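Amine oxidase (Emericella nidulans, PDB 3PGB) probably oxidises primary amines such as methylamine, as a copper- and topaquinone-dependent enzyme of the copper amine oxidase family. Local coordinates at residues A[98-103]-A[140-145]. Numbering follows the deposited sequence.
Sequences GEWDNT and ATTDPY. With NAG (2-acetamido-2-deoxy-beta-D-glucopyranose), chain B; BMA (beta-D-mannopyranose), chain C; NAG (2-acetamido-2-deoxy-beta-D-glucopyranose), chain D; MAN (alpha-D-mannopyranose), chain E.
Trp100 and Asn102 both have CG swung to the side of their own backbone N (chi1 -72° and -57°), which carries the indole alongside Thr141 and Thr142 and the amide to Ala140. Asn102 OD1 accepts a hydrogen bond from Ala140 N at 3.3 Å, with the donor tilted 34° from the carbonyl plane, while its ND2 is given to the backbone O of Asn90, so both ends of the amide are held. Ala140 CB touches the same OD1, and Ala140 CA makes a CA-H...O contact of 3.4 Å with Trp100 O. Along the indole, CZ3 lies 3.7 Å from Thr141 O, and Thr142 CG2 sits at the ring edge. A BMA hydroxyl, O2, covers the middle of one indole face at a height of 3.2 Å. Arg267 forms a cation-pi pair with Trp100 and hydrogen bonds to Thr141 O. Here the loop leading into strand 102-110, with the strand's first residue, meets the loop between strands 131-138 and 145-152 of an antiparallel sheet, far from the copper site. With O6 of NAG (chain D) donating to Asp101 OD1 at 2.7 Å, the chemistry is consistent with a surface patch lined by glycan attached to the protein itself.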
ATOM      1  N   GLY A  98     -29.688 -28.308 -26.606  1.00 27.40           N
ATOM      2  CA  GLY A  98     -30.635 -27.418 -25.943  1.00 27.06           C
ATOM      3  C   GLY A  98     -30.440 -27.567 -24.447  1.00 26.85           C
ATOM      4  O   GLY A  98     -29.302 -27.554 -23.961  1.00 26.83           O
ATOM      5  N   GLU A  99     -31.538 -27.747 -23.716  1.00 26.49           N
ATOM      6  CA  GLU A  99     -31.478 -27.915 -22.261  1.00 26.24           C
ATOM      7  C   GLU A  99     -31.551 -29.364 -21.763  1.00 25.80           C
ATOM      8  O   GLU A  99     -31.429 -29.599 -20.567  1.00 25.66           O
ATOM      9  CB  GLU A  99     -32.603 -27.122 -21.607  1.00 26.42           C
ATOM     10  CG  GLU A  99     -32.531 -25.639 -21.865  1.00 26.96           C
ATOM     11  CD  GLU A  99     -33.474 -24.856 -20.982  1.00 27.55           C
ATOM     12  OE1 GLU A  99     -33.097 -23.740 -20.577  1.00 28.28           O
ATOM     13  OE2 GLU A  99     -34.580 -25.357 -20.687  1.00 28.26           O
ATOM     14  N   TRP A 100     -31.745 -30.333 -22.653  1.00 25.41           N
ATOM     15  CA  TRP A 100     -31.973 -31.719 -22.222  1.00 25.07           C
ATOM     16  C   TRP A 100     -30.990 -32.709 -22.846  1.00 24.94           C
ATOM     17  O   TRP A 100     -31.319 -33.877 -23.068  1.00 24.91           O
ATOM     18  CB  TRP A 100     -33.426 -32.122 -22.510  1.00 24.91           C
ATOM     19  CG  TRP A 100     -34.408 -31.463 -21.577  1.00 24.39           C
ATOM     20  CD1 TRP A 100     -34.946 -30.216 -21.699  1.00 24.25           C
ATOM     21  CD2 TRP A 100     -34.956 -32.021 -20.378  1.00 23.71           C
ATOM     22  NE1 TRP A 100     -35.798 -29.964 -20.650  1.00 24.17           N
ATOM     23  CE2 TRP A 100     -35.822 -31.057 -19.826  1.00 23.78           C
ATOM     24  CE3 TRP A 100     -34.800 -33.246 -19.719  1.00 23.79           C
ATOM     25  CZ2 TRP A 100     -36.527 -31.276 -18.643  1.00 24.24           C
ATOM     26  CZ3 TRP A 100     -35.503 -33.464 -18.542  1.00 23.84           C
ATOM     27  CH2 TRP A 100     -36.356 -32.485 -18.019  1.00 24.33           C
ATOM     28  N   ASP A 101     -29.777 -32.233 -23.102  1.00 24.78           N
ATOM     29  CA  ASP A 101     -28.740 -33.018 -23.757  1.00 24.73           C
ATOM     30  C   ASP A 101     -27.550 -33.170 -22.818  1.00 24.38           C
ATOM     31  O   ASP A 101     -27.557 -32.645 -21.704  1.00 24.66           O
ATOM     32  CB  ASP A 101     -28.315 -32.322 -25.052  1.00 24.92           C
ATOM     33  CG  ASP A 101     -29.453 -32.215 -26.066  1.00 25.82           C
ATOM     34  OD1 ASP A 101     -29.987 -33.261 -26.482  1.00 27.19           O
ATOM     35  OD2 ASP A 101     -29.816 -31.086 -26.461  1.00 27.46           O
ATOM     36  N   ASN A 102     -26.537 -33.907 -23.258  1.00 23.99           N
ATOM     37  CA  ASN A 102     -25.268 -33.991 -22.536  1.00 23.69           C
ATOM     38  C   ASN A 102     -24.196 -33.250 -23.331  1.00 23.36           C
ATOM     39  O   ASN A 102     -23.936 -33.581 -24.494  1.00 23.31           O
ATOM     40  CB  ASN A 102     -24.848 -35.445 -22.335  1.00 23.72           C
ATOM     41  CG  ASN A 102     -25.896 -36.262 -21.608  1.00 24.10           C
ATOM     42  OD1 ASN A 102     -26.556 -35.776 -20.689  1.00 24.72           O
ATOM     43  ND2 ASN A 102     -26.051 -37.514 -22.015  1.00 24.60           N
ATOM     44  N   THR A 103     -23.579 -32.247 -22.714  1.00 22.80           N
ATOM     45  CA  THR A 103     -22.613 -31.418 -23.420  1.00 22.36           C
ATOM     46  C   THR A 103     -21.282 -31.351 -22.681  1.00 21.94           C
ATOM     47  O   THR A 103     -21.193 -31.702 -21.500  1.00 21.72           O
ATOM     48  CB  THR A 103     -23.168 -29.999 -23.646  1.00 22.33           C
ATOM     49  OG1 THR A 103     -23.364 -29.354 -22.382  1.00 22.35           O
ATOM     50  N   ALA A 140     -29.505 -34.700 -19.827  1.00 18.87           N
ATOM     51  CA  ALA A 140     -30.440 -35.701 -20.346  1.00 19.00           C
ATOM     52  C   ALA A 140     -30.986 -36.522 -19.184  1.00 19.08           C
ATOM     53  O   ALA A 140     -30.767 -37.730 -19.107  1.00 19.47           O
ATOM     54  CB  ALA A 140     -29.736 -36.600 -21.349  1.00 18.85           C
ATOM     55  N   THR A 141     -31.698 -35.857 -18.281  1.00 19.29           N
ATOM     56  CA  THR A 141     -32.074 -36.444 -16.996  1.00 19.38           C
ATOM     57  C   THR A 141     -32.864 -35.425 -16.163  1.00 19.83           C
ATOM     58  O   THR A 141     -32.696 -34.220 -16.329  1.00 19.79           O
ATOM     59  CB  THR A 141     -30.808 -36.892 -16.212  1.00 19.50           C
ATOM     60  OG1 THR A 141     -31.149 -37.240 -14.864  1.00 19.48           O
ATOM     61  CG2 THR A 141     -29.755 -35.780 -16.201  1.00 19.08           C
ATOM     62  N   THR A 142     -33.730 -35.909 -15.274  1.00 20.21           N
ATOM     63  CA  THR A 142     -34.425 -35.033 -14.336  1.00 20.35           C
ATOM     64  C   THR A 142     -33.580 -34.762 -13.084  1.00 20.63           C
ATOM     65  O   THR A 142     -33.964 -33.957 -12.246  1.00 21.08           O
ATOM     66  CB  THR A 142     -35.809 -35.594 -13.940  1.00 20.50           C
ATOM     67  OG1 THR A 142     -35.671 -36.910 -13.385  1.00 20.49           O
ATOM     68  CG2 THR A 142     -36.736 -35.637 -15.161  1.00 20.20           C
ATOM     69  N   ASP A 143     -32.436 -35.427 -12.958  1.00 20.76           N
ATOM     70  CA  ASP A 143     -31.443 -35.085 -11.936  1.00 21.13           C
ATOM     71  C   ASP A 143     -30.131 -34.683 -12.617  1.00 20.57           C
ATOM     72  O   ASP A 143     -29.144 -35.401 -12.521  1.00 20.33           O
ATOM     73  CB  ASP A 143     -31.212 -36.271 -10.982  1.00 21.48           C
ATOM     74  CG  ASP A 143     -32.361 -36.473  -9.997  1.00 23.27           C
ATOM     75  OD1 ASP A 143     -33.249 -35.596  -9.904  1.00 24.84           O
ATOM     76  OD2 ASP A 143     -32.371 -37.515  -9.302  1.00 26.32           O
ATOM     77  N   PRO A 144     -30.121 -33.528 -13.310  1.00 20.42           N
ATOM     78  CA  PRO A 144     -28.938 -33.079 -14.049  1.00 20.16           C
ATOM     79  C   PRO A 144     -27.720 -32.857 -13.159  1.00 20.07           C
ATOM     80  O   PRO A 144     -27.869 -32.495 -11.993  1.00 20.03           O
ATOM     81  CB  PRO A 144     -29.390 -31.761 -14.680  1.00 20.11           C
ATOM     82  CG  PRO A 144     -30.581 -31.333 -13.908  1.00 20.23           C
ATOM     83  CD  PRO A 144     -31.239 -32.574 -13.445  1.00 20.44           C
ATOM     84  N   TYR A 145     -26.530 -33.092 -13.707  1.00 19.97           N
ATOM     85  CA  TYR A 145     -25.301 -33.029 -12.920  1.00 20.00           C
ATOM     86  C   TYR A 145     -24.063 -32.700 -13.750  1.00 19.74           C
ATOM     87  O   TYR A 145     -24.027 -32.936 -14.958  1.00 19.58           O
ATOM     88  CB  TYR A 145     -25.083 -34.347 -12.168  1.00 20.07           C
ATOM     89  CG  TYR A 145     -24.936 -35.560 -13.052  1.00 20.67           C
ATOM     90  CD1 TYR A 145     -23.682 -36.095 -13.334  1.00 21.66           C
ATOM     91  CD2 TYR A 145     -26.052 -36.182 -13.600  1.00 21.37           C
ATOM     92  CE1 TYR A 145     -23.548 -37.223 -14.145  1.00 22.56           C
ATOM     93  CE2 TYR A 145     -25.931 -37.299 -14.415  1.00 21.58           C
ATOM     94  CZ  TYR A 145     -24.683 -37.814 -14.684  1.00 22.18           C
ATOM     95  OH  TYR A 145     -24.576 -38.922 -15.485  1.00 22.71           O
TER
HETATM   96  C1  NAG B   2     -33.132 -36.882 -24.683  1.00 33.85           C
HETATM   97  C2  NAG B   2     -34.189 -36.272 -25.592  1.00 34.53           C
HETATM   98  C3  NAG B   2     -34.907 -35.144 -24.874  1.00 34.59           C
HETATM   99  C4  NAG B   2     -35.442 -35.675 -23.551  1.00 34.88           C
HETATM  100  C5  NAG B   2     -34.320 -36.314 -22.736  1.00 34.23           C
HETATM  101  C6  NAG B   2     -34.827 -36.896 -21.419  1.00 34.23           C
HETATM  102  C7  NAG B   2     -33.569 -36.556 -27.942  1.00 36.44           C
HETATM  103  C8  NAG B   2     -32.924 -35.934 -29.150  1.00 36.05           C
HETATM  104  N2  NAG B   2     -33.600 -35.804 -26.835  1.00 35.39           N
HETATM  105  O3  NAG B   2     -35.971 -34.688 -25.673  1.00 34.24           O
HETATM  106  O4  NAG B   2     -36.061 -34.627 -22.836  1.00 35.59           O
HETATM  107  O5  NAG B   2     -33.740 -37.349 -23.502  1.00 34.13           O
HETATM  108  O6  NAG B   2     -33.735 -37.321 -20.629  1.00 33.85           O
HETATM  109  O7  NAG B   2     -34.032 -37.702 -28.004  1.00 36.74           O
HETATM  110  C1  BMA C   3     -37.481 -34.836 -22.755  1.00 36.25           C
HETATM  111  C2  BMA C   3     -38.044 -33.846 -21.748  1.00 36.44           C
HETATM  112  C3  BMA C   3     -39.561 -33.936 -21.677  1.00 36.88           C
HETATM  113  C4  BMA C   3     -40.164 -33.867 -23.081  1.00 37.63           C
HETATM  114  C5  BMA C   3     -39.505 -34.940 -23.954  1.00 38.13           C
HETATM  115  C6  BMA C   3     -40.086 -35.030 -25.370  1.00 38.77           C
HETATM  116  O2  BMA C   3     -37.674 -32.537 -22.129  1.00 36.14           O
HETATM  117  O3  BMA C   3     -39.969 -32.838 -20.897  1.00 36.18           O
HETATM  118  O4  BMA C   3     -41.561 -34.063 -23.032  1.00 37.43           O
HETATM  119  O5  BMA C   3     -38.117 -34.666 -24.005  1.00 37.12           O
HETATM  120  O6  BMA C   3     -39.608 -33.987 -26.195  1.00 39.54           O
HETATM  121  C1  NAG D   1     -28.679 -39.593 -25.178  1.00 31.12           C
HETATM  122  C2  NAG D   1     -29.776 -40.240 -24.339  1.00 32.90           C
HETATM  123  C3  NAG D   1     -31.163 -39.818 -24.793  1.00 33.12           C
HETATM  124  C4  NAG D   1     -31.235 -38.298 -24.854  1.00 32.80           C
HETATM  125  C5  NAG D   1     -30.099 -37.753 -25.718  1.00 32.09           C
HETATM  126  C6  NAG D   1     -30.109 -36.227 -25.721  1.00 31.38           C
HETATM  127  C7  NAG D   1     -29.581 -42.459 -23.339  1.00 35.12           C
HETATM  128  C8  NAG D   1     -29.422 -43.926 -23.606  1.00 35.49           C
HETATM  129  N2  NAG D   1     -29.632 -41.680 -24.417  1.00 33.81           N
HETATM  130  O3  NAG D   1     -32.114 -40.309 -23.876  1.00 33.75           O
HETATM  131  O4  NAG D   1     -32.479 -37.934 -25.410  1.00 33.43           O
HETATM  132  O5  NAG D   1     -28.853 -38.195 -25.224  1.00 31.16           O
HETATM  133  O6  NAG D   1     -28.931 -35.713 -26.289  1.00 30.98           O
HETATM  134  O7  NAG D   1     -29.667 -42.048 -22.181  1.00 36.11           O
HETATM  135  C1  MAN E   4     -41.140 -33.085 -20.101  1.00 35.53           C
HETATM  136  C2  MAN E   4     -41.440 -31.755 -19.424  1.00 35.45           C
HETATM  137  C3  MAN E   4     -40.353 -31.475 -18.384  1.00 35.31           C
HETATM  138  C4  MAN E   4     -40.278 -32.636 -17.406  1.00 34.94           C
HETATM  139  C5  MAN E   4     -40.010 -33.934 -18.158  1.00 34.66           C
HETATM  140  C6  MAN E   4     -40.015 -35.106 -17.180  1.00 34.35           C
HETATM  141  O2  MAN E   4     -42.728 -31.790 -18.851  1.00 35.15           O
HETATM  142  O3  MAN E   4     -40.579 -30.260 -17.704  1.00 34.94           O
HETATM  143  O4  MAN E   4     -39.247 -32.399 -16.480  1.00 35.19           O
HETATM  144  O5  MAN E   4     -41.000 -34.131 -19.150  1.00 35.22           O
HETATM  145  O6  MAN E   4     -39.868 -36.335 -17.852  1.00 34.12           O